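Local coordinates for protein putative immunoglobulin A1 protease (Bacteroides ovatus, PDB 3N6Z) that is of unproven function but is putatively an immunoglobulin A1 protease, with its chain wound into a parallel beta-helix, at residues 272-277 with 305-310; 208-213 with 241-246; 217-222 with 254-259. One frame throughout, in Å; residues are numbered along the deposited sequence.

In the fold
All three contacts sit in the later part of a parallel beta-helix, in which successive turns of the chain stack strand on strand. Contacts 1 and 2, with centres about 10 Å apart, belong to one sheet: strands 209-212, 243-245, 274-276 and 307-309 are consecutive in it, and backbone bonds between segments 241-246 and 272-277 join the two contacts. Contact 3 lies about 11 Å from contact 2 and 14 Å from contact 1, centre to centre. It brings strand 218-221, of an adjoining sheet, against the corner at Gly-255; Asp-212 OD2 bonds Lys-219 N, joining it to contact 2. Along the chain contacts 2 and 3 interleave, both closing before contact 1 opens. The turns are thus tied both within a face and across a corner.

Contact 1: 272-277 with 305-310; sequences SNLTGV and IVLKVN
Leu-274 and Gly-276 use N and O to bond Val-306, Lys-308 and Asn-310 in a parallel ladder. Leu-274 N donates a hydrogen bond to Val-306 O at 2.9 Å, and Leu-274 O in turn accepts from Lys-308 N. Gly-276 repeats the pattern, its N bonding to Lys-308 O and its O receiving Asn-310 N at 3.0 Å. Between these rungs, CA-H groups of Leu-307, Thr-275 and Val-309 also lean on the facing carbonyls. These are equivalent strands of successive turns of a parallel beta-helix, stacked in register.

One side chain lengthens the ladder. With Asn-273 CG beside its own backbone N (chi1 -64°), the amide swings toward the neighbouring turn, and Asn-273 OD1 takes Val-306 N at 2.8 Å, the donor tilted 27° from the carbonyl plane. Two waters add bridges: one links Thr-275 OG1 to Val-306 O, the other donates to both Val-277 O and Asn-310 OD1.

Apolar packing occupies the opposite face from Thr-275 and Lys-308. Leu-274 and Leu-307 run alongside each other in the same direction, with Leu-274 CD1 4.0 Å from Leu-307 CD1 in one of two modelled Leu-307 conformers; both rest on Val-283. Before the strands, Ile-305 CB packs 3.3 Å from Ser-272 O, a buried carbonyl with no polar partner in the model.

Backbone bonds, extended by Asn-273, therefore hold the register; the leucines pack on the Val-283 side, while Thr-275 and its water lie on the other.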
loop_
_atom_site.group_PDB
_atom_site.type_symbol
_atom_site.label_atom_id
_atom_site.label_comp_id
_atom_site.label_asym_id
_atom_site.label_seq_id
_atom_site.Cartn_x
_atom_site.Cartn_y
_atom_site.Cartn_z
ATOM N N SER A 272 -3.946 -14.541 1.335
ATOM C CA SER A 272 -4.364 -14.429 -0.062
ATOM C C SER A 272 -4.042 -15.704 -0.837
ATOM O O SER A 272 -2.995 -16.312 -0.633
ATOM C CB SER A 272 -3.612 -13.276 -0.735
ATOM O OG SER A 272 -3.906 -12.047 -0.122
ATOM N N ASN A 273 -4.894 -16.057 -1.801
ATOM C CA ASN A 273 -4.518 -17.014 -2.833
ATOM C C ASN A 273 -3.535 -16.353 -3.809
ATOM O O ASN A 273 -3.714 -15.178 -4.167
ATOM C CB ASN A 273 -5.758 -17.492 -3.583
ATOM C CG ASN A 273 -6.723 -18.250 -2.691
ATOM O OD1 ASN A 273 -6.296 -18.995 -1.806
ATOM N ND2 ASN A 273 -8.027 -18.086 -2.931
ATOM N N LEU A 274 -2.492 -17.097 -4.193
ATOM C CA LEU A 274 -1.342 -16.560 -4.914
ATOM C C LEU A 274 -1.136 -17.366 -6.183
ATOM O O LEU A 274 -1.031 -18.608 -6.122
ATOM C CB LEU A 274 -0.086 -16.639 -4.048
ATOM C CG LEU A 274 -0.158 -16.094 -2.629
ATOM C CD1 LEU A 274 1.195 -16.274 -1.929
ATOM C CD2 LEU A 274 -0.513 -14.597 -2.646
ATOM N N THR A 275 -1.066 -16.659 -7.315
ATOM C CA THR A 275 -0.990 -17.281 -8.632
ATOM C C THR A 275 0.080 -16.662 -9.519
ATOM O O THR A 275 0.038 -15.476 -9.813
ATOM C CB THR A 275 -2.345 -17.209 -9.341
ATOM O OG1 THR A 275 -3.350 -17.763 -8.493
ATOM C CG2 THR A 275 -2.302 -17.916 -10.708
ATOM N N GLY A 276 1.056 -17.468 -9.936
ATOM C CA GLY A 276 2.000 -17.096 -10.999
ATOM C C GLY A 276 1.543 -17.815 -12.245
ATOM O O GLY A 276 1.481 -19.037 -12.252
ATOM N N VAL A 277 1.218 -17.072 -13.305
ATOM C CA VAL A 277 0.658 -17.695 -14.507
ATOM C C VAL A 277 1.722 -18.470 -15.293
ATOM O O VAL A 277 1.564 -19.668 -15.523
ATOM C CB VAL A 277 -0.077 -16.673 -15.378
ATOM C CG1 VAL A 277 -0.626 -17.371 -16.632
ATOM C CG2 VAL A 277 -1.214 -16.025 -14.575
ATOM N N ILE A 305 -4.679 -21.102 2.171
ATOM C CA ILE A 305 -4.444 -20.365 0.924
ATOM C C ILE A 305 -3.985 -21.341 -0.159
ATOM O O ILE A 305 -3.347 -22.372 0.123
ATOM C CB ILE A 305 -3.500 -19.139 1.084
ATOM C CG1 ILE A 305 -2.057 -19.542 1.390
ATOM C CG2 ILE A 305 -4.076 -18.166 2.122
ATOM C CD1 ILE A 305 -1.097 -18.322 1.513
ATOM N N VAL A 306 -4.312 -20.988 -1.403
ATOM C CA VAL A 306 -3.959 -21.816 -2.571
ATOM C C VAL A 306 -2.851 -21.094 -3.348
ATOM O O VAL A 306 -2.999 -19.922 -3.708
ATOM C CB VAL A 306 -5.199 -22.053 -3.455
ATOM C CG1 VAL A 306 -4.843 -22.838 -4.713
ATOM C CG2 VAL A 306 -6.297 -22.769 -2.647
ATOM N N LEU A 307 -1.759 -21.817 -3.587
ATOM C CA LEU A 307 -0.600 -21.332 -4.336
ATOM C C LEU A 307 -0.558 -22.128 -5.643
ATOM O O LEU A 307 -0.602 -23.362 -5.637
ATOM C CB LEU A 307 0.726 -21.480 -3.563
ATOM C CG LEU A 307 1.185 -20.335 -2.641
ATOM C CD1 LEU A 307 0.184 -20.099 -1.509
ATOM C CD2 LEU A 307 2.603 -20.621 -2.092
ATOM N N LYS A 308 -0.438 -21.405 -6.753
ATOM C CA LYS A 308 -0.400 -22.001 -8.095
ATOM C C LYS A 308 0.676 -21.374 -8.957
ATOM O O LYS A 308 0.875 -20.155 -8.938
ATOM C CB LYS A 308 -1.749 -21.881 -8.805
ATOM C CG LYS A 308 -2.845 -22.760 -8.232
ATOM C CD LYS A 308 -4.105 -22.669 -9.052
ATOM C CE LYS A 308 -5.161 -23.647 -8.568
ATOM N NZ LYS A 308 -6.389 -23.595 -9.446
ATOM N N VAL A 309 1.372 -22.222 -9.714
ATOM C CA VAL A 309 2.289 -21.796 -10.760
ATOM C C VAL A 309 1.920 -22.603 -11.998
ATOM O O VAL A 309 1.893 -23.844 -11.941
ATOM C CB VAL A 309 3.767 -21.999 -10.384
ATOM C CG1 VAL A 309 4.692 -21.715 -11.617
ATOM C CG2 VAL A 309 4.137 -21.087 -9.230
ATOM N N ASN A 310 1.629 -21.923 -13.102
ATOM C CA ASN A 310 1.243 -22.599 -14.359
ATOM C C ASN A 310 0.104 -23.598 -14.150
ATOM O O ASN A 310 0.162 -24.734 -14.626
ATOM C CB ASN A 310 2.482 -23.226 -15.000
ATOM C CG ASN A 310 2.219 -23.762 -16.397
ATOM O OD1 ASN A 310 1.350 -23.250 -17.124
ATOM N ND2 ASN A 310 2.951 -24.796 -16.765
HETATM O O HOH W 1 -3.919 -19.739 -6.407
HETATM O O HOH W 2 -0.045 -20.881 -17.289
#

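Contact 2: 208-213 with 241-246; sequences ATVSDR and GAVSAT
Val-210 and Asp-212 each use both backbone polar atoms to bind segment 241-246. Val-210 N donates to Ala-242 O, and Val-210 O accepts the 2.8 Å bond from Ser-244 N. Two residues on, Asp-212 N reaches Ser-244 O and Asp-212 O receives Thr-246 N, both at 3.0 Å. At the start of the pair Gly-241 brings its CA within 3.3 Å of Ala-208 O as a CA-H...O contact, and a water donates to that same carbonyl.

Such a parallel ladder between equivalent strands of successive turns is the defining feature of a beta-helix. Here both strands are interior to their sheet: Thr-209, Ser-211 and Arg-213 bond back to strand 176-179 and the residues next to it, while Val-243 and Ala-245 bond onward to segment 272-277.

Side chains divide between the two faces. On one, which Asp-212 and Ala-245 share, Val-210 CB lies 4.2 Å from Val-243 CG1. The Asp-212 carboxylate is turned to other partners: OD2 accepts from Lys-219 N, the lysine that carries contact 3, and OD1 from Gly-181 N and, in an Asx turn, from Ala-214 N.

On the other face the Ser-244 torsion (chi1 67°) turns OG toward segment 208-213, 3.8 Å from Ser-211 CB. Ser-244 OG bonds two waters: one donates to Val-210 O, the other reaches Ser-211 OG, modelled in two conformers. In the same conformer Arg-213 NE donates to Ser-211 OG at 3.2 Å, nearly in the guanidinium plane. The side chains of Thr-246 and Arg-213 cross at about a right angle, and Thr-246 OG1 shares a further water with Arg-213 O.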
loop_
_atom_site.group_PDB
_atom_site.type_symbol
_atom_site.label_atom_id
_atom_site.label_comp_id
_atom_site.label_asym_id
_atom_site.label_seq_id
_atom_site.Cartn_x
_atom_site.Cartn_y
_atom_site.Cartn_z
ATOM N N ALA A 208 -7.697 -6.042 -1.526
ATOM C CA ALA A 208 -7.738 -5.770 -2.961
ATOM C C ALA A 208 -7.217 -6.941 -3.769
ATOM O O ALA A 208 -6.284 -7.587 -3.331
ATOM C CB ALA A 208 -6.905 -4.526 -3.246
ATOM N N THR A 209 -7.824 -7.220 -4.944
ATOM C CA THR A 209 -7.194 -8.098 -5.928
ATOM C C THR A 209 -6.007 -7.342 -6.508
ATOM O O THR A 209 -6.099 -6.149 -6.831
ATOM C CB THR A 209 -8.108 -8.580 -7.036
ATOM O OG1 THR A 209 -8.575 -7.444 -7.767
ATOM C CG2 THR A 209 -9.270 -9.364 -6.448
ATOM N N VAL A 210 -4.870 -8.023 -6.600
ATOM C CA VAL A 210 -3.609 -7.392 -6.980
ATOM C C VAL A 210 -3.015 -8.196 -8.133
ATOM O O VAL A 210 -2.762 -9.392 -7.985
ATOM C CB VAL A 210 -2.611 -7.364 -5.790
ATOM C CG1 VAL A 210 -1.279 -6.772 -6.204
ATOM C CG2 VAL A 210 -3.206 -6.564 -4.594
ATOM N N SER A 211 -2.759 -7.544 -9.274
ATOM C CA SER A 211 -2.271 -8.224 -10.463
ATOM C C SER A 211 -1.151 -7.416 -11.097
ATOM O O SER A 211 -1.328 -6.221 -11.382
ATOM C CB SER A 211 -3.423 -8.424 -11.456
ATOM O OG SER A 211 -2.953 -8.872 -12.709
ATOM N N ASP A 212 -0.013 -8.077 -11.337
ATOM C CA ASP A 212 1.056 -7.485 -12.127
ATOM C C ASP A 212 1.033 -8.161 -13.512
ATOM O O ASP A 212 1.386 -9.327 -13.648
ATOM C CB ASP A 212 2.429 -7.608 -11.483
ATOM C CG ASP A 212 3.480 -6.820 -12.216
ATOM O OD1 ASP A 212 3.328 -6.534 -13.419
ATOM O OD2 ASP A 212 4.512 -6.505 -11.595
ATOM N N ARG A 213 0.607 -7.392 -14.510
ATOM C CA ARG A 213 0.429 -7.899 -15.875
ATOM C C ARG A 213 1.636 -7.686 -16.758
ATOM O O ARG A 213 1.544 -7.942 -17.972
ATOM C CB ARG A 213 -0.843 -7.313 -16.505
ATOM C CG ARG A 213 -2.036 -7.846 -15.794
ATOM C CD ARG A 213 -3.378 -7.444 -16.326
ATOM N NE ARG A 213 -4.376 -7.976 -15.393
ATOM C CZ ARG A 213 -5.690 -7.832 -15.500
ATOM N NH1 ARG A 213 -6.223 -7.144 -16.514
ATOM N NH2 ARG A 213 -6.471 -8.373 -14.566
ATOM N N GLY A 241 -6.744 -10.294 -0.286
ATOM C CA GLY A 241 -7.140 -10.308 -1.709
ATOM C C GLY A 241 -6.250 -11.190 -2.596
ATOM O O GLY A 241 -5.079 -11.390 -2.318
ATOM N N ALA A 242 -6.793 -11.750 -3.655
ATOM C CA ALA A 242 -6.015 -12.605 -4.569
ATOM C C ALA A 242 -4.864 -11.829 -5.206
ATOM O O ALA A 242 -5.078 -10.728 -5.683
ATOM C CB ALA A 242 -6.932 -13.158 -5.660
ATOM N N VAL A 243 -3.671 -12.419 -5.218
ATOM C CA VAL A 243 -2.459 -11.773 -5.745
ATOM C C VAL A 243 -1.943 -12.627 -6.900
ATOM O O VAL A 243 -1.823 -13.853 -6.754
ATOM C CB VAL A 243 -1.336 -11.597 -4.690
ATOM C CG1 VAL A 243 -0.189 -10.762 -5.225
ATOM C CG2 VAL A 243 -1.885 -11.033 -3.405
ATOM N N SER A 244 -1.632 -12.003 -8.031
ATOM C CA SER A 244 -1.141 -12.736 -9.190
ATOM C C SER A 244 -0.170 -11.927 -10.040
ATOM O O SER A 244 -0.140 -10.703 -9.968
ATOM C CB SER A 244 -2.329 -13.218 -10.015
ATOM O OG SER A 244 -2.992 -12.111 -10.567
ATOM N N ALA A 245 0.661 -12.651 -10.795
ATOM C CA ALA A 245 1.511 -12.053 -11.817
ATOM C C ALA A 245 1.445 -12.922 -13.065
ATOM O O ALA A 245 1.454 -14.162 -12.971
ATOM C CB ALA A 245 2.991 -11.912 -11.326
ATOM N N THR A 246 1.428 -12.277 -14.228
ATOM C CA THR A 246 1.522 -12.982 -15.511
ATOM C C THR A 246 2.823 -13.767 -15.624
ATOM O O THR A 246 2.808 -14.935 -16.023
ATOM C CB THR A 246 1.428 -11.951 -16.641
ATOM O OG1 THR A 246 0.153 -11.326 -16.564
ATOM C CG2 THR A 246 1.659 -12.556 -18.006
HETATM O O HOH W 3 -4.739 -7.905 -0.941
HETATM O O HOH W 4 -5.018 -11.344 -8.763
HETATM O O HOH W 5 -1.818 -11.292 -13.055
HETATM O O HOH W 6 -0.378 -10.010 -18.914
#

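Contact 3: 217-222 with 254-259; sequences GGKAGG and LGQIDK
Gly-221 and Gly-255 meet where segment 254-259 turns a corner at Gly-255, the backbones approaching without a hydrogen bond between the segments: Gly-221 CA is 3.7 Å from Gly-255 N, and Ala-220 O is 3.3 Å from Gly-255 CA. A CB on either glycine would face the other segment too close to its backbone, so this approach depends on glycine at both places. It is a corner of the beta-helix, where strand 218-221 of one face meets the bend of strand 254-257 into another.

Beyond the corner, Lys-219 and Gln-256 carry the contact. The lysine's methylenes lie over a face of the glutamine amide, with Lys-219 CE 3.5 Å from Gln-256 NE2. A bend at the last torsion (chi4 67°) then directs the ammonium back to its own segment, where Lys-219 NZ donates to Gly-217 O at 2.8 Å; Gly-181 O is a second acceptor.

The amide is held at both ends. Gln-256 NE2 donates to Asp-258 OD1 at 2.9 Å, and a water donates both to Gln-256 OE1 and to Gly-218 O. Asp-258 is itself salt-bridged to Arg-226.

Across the corner, then, the lysine contributes its hydrocarbon rather than its charge, and the polar link between the segments runs through water.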
loop_
_atom_site.group_PDB
_atom_site.type_symbol
_atom_site.label_atom_id
_atom_site.label_comp_id
_atom_site.label_asym_id
_atom_site.label_seq_id
_atom_site.Cartn_x
_atom_site.Cartn_y
_atom_site.Cartn_z
ATOM N N GLY A 217 9.191 -10.114 -15.485
ATOM C CA GLY A 217 9.652 -9.353 -14.342
ATOM C C GLY A 217 8.542 -8.807 -13.434
ATOM O O GLY A 217 8.729 -7.782 -12.772
ATOM N N GLY A 218 7.399 -9.474 -13.390
ATOM C CA GLY A 218 6.327 -9.086 -12.481
ATOM C C GLY A 218 6.768 -9.119 -11.030
ATOM O O GLY A 218 7.618 -9.924 -10.640
ATOM N N LYS A 219 6.146 -8.271 -10.222
ATOM C CA LYS A 219 6.440 -8.130 -8.789
ATOM C C LYS A 219 5.129 -7.795 -8.082
ATOM O O LYS A 219 4.769 -6.630 -7.952
ATOM C CB LYS A 219 7.493 -7.044 -8.547
ATOM C CG LYS A 219 8.776 -7.154 -9.378
ATOM C CD LYS A 219 9.649 -5.894 -9.268
ATOM C CE LYS A 219 10.598 -5.755 -10.450
ATOM N NZ LYS A 219 9.858 -5.503 -11.724
ATOM N N ALA A 220 4.398 -8.831 -7.675
ATOM C CA ALA A 220 3.050 -8.674 -7.113
ATOM C C ALA A 220 3.033 -9.078 -5.643
ATOM O O ALA A 220 3.480 -10.170 -5.290
ATOM C CB ALA A 220 2.028 -9.491 -7.893
ATOM N N GLY A 221 2.538 -8.185 -4.782
ATOM C CA GLY A 221 2.419 -8.465 -3.349
ATOM C C GLY A 221 1.074 -8.051 -2.800
ATOM O O GLY A 221 0.511 -7.032 -3.201
ATOM N N GLY A 222 0.623 -8.741 -1.756
ATOM C CA GLY A 222 -0.626 -8.375 -1.098
ATOM C C GLY A 222 -0.574 -6.971 -0.537
ATOM O O GLY A 222 -1.573 -6.252 -0.555
ATOM N N LEU A 254 4.947 -9.290 0.005
ATOM C CA LEU A 254 5.868 -8.535 -0.845
ATOM C C LEU A 254 6.214 -9.364 -2.075
ATOM O O LEU A 254 6.619 -10.520 -1.940
ATOM C CB LEU A 254 7.149 -8.164 -0.074
ATOM C CG LEU A 254 8.274 -7.471 -0.871
ATOM C CD1 LEU A 254 7.846 -6.053 -1.332
ATOM C CD2 LEU A 254 9.585 -7.459 -0.094
ATOM N N GLY A 255 6.142 -8.771 -3.271
ATOM C CA GLY A 255 6.580 -9.476 -4.484
ATOM C C GLY A 255 8.080 -9.728 -4.550
ATOM O O GLY A 255 8.515 -10.885 -4.599
ATOM N N GLN A 256 8.858 -8.655 -4.525
ATOM C CA GLN A 256 10.289 -8.702 -4.779
ATOM C C GLN A 256 11.097 -7.775 -3.905
ATOM O O GLN A 256 10.738 -6.611 -3.733
ATOM C CB GLN A 256 10.585 -8.340 -6.243
ATOM C CG GLN A 256 12.056 -8.061 -6.556
ATOM C CD GLN A 256 12.368 -7.978 -8.029
ATOM O OE1 GLN A 256 11.928 -8.821 -8.821
ATOM N NE2 GLN A 256 13.134 -6.942 -8.407
ATOM N N ILE A 257 12.229 -8.260 -3.430
ATOM C CA ILE A 257 13.316 -7.415 -2.913
ATOM C C ILE A 257 14.326 -7.266 -4.050
ATOM O O ILE A 257 14.793 -8.262 -4.627
ATOM C CB ILE A 257 14.038 -8.039 -1.680
ATOM C CG1 ILE A 257 13.044 -8.420 -0.576
ATOM C CG2 ILE A 257 15.091 -7.059 -1.143
ATOM C CD1 ILE A 257 13.687 -9.255 0.572
ATOM N N ASP A 258 14.661 -6.024 -4.409
ATOM C CA ASP A 258 15.701 -5.828 -5.435
ATOM C C ASP A 258 17.053 -6.385 -4.969
ATOM O O ASP A 258 17.378 -6.377 -3.788
ATOM C CB ASP A 258 15.875 -4.342 -5.737
ATOM C CG ASP A 258 14.923 -3.826 -6.783
ATOM O OD1 ASP A 258 13.880 -4.477 -7.044
ATOM O OD2 ASP A 258 15.233 -2.740 -7.374
ATOM N N LYS A 259 17.867 -6.795 -5.945
ATOM C CA LYS A 259 19.247 -7.161 -5.655
ATOM C C LYS A 259 19.968 -6.027 -4.948
ATOM O O LYS A 259 19.719 -4.844 -5.222
ATOM C CB LYS A 259 20.020 -7.521 -6.927
ATOM C CG LYS A 259 19.461 -8.726 -7.687
ATOM C CD LYS A 259 19.573 -10.022 -6.897
ATOM C CE LYS A 259 19.121 -11.216 -7.729
ATOM N NZ LYS A 259 20.086 -11.583 -8.794
HETATM O O HOH W 7 10.415 -10.133 -10.748
#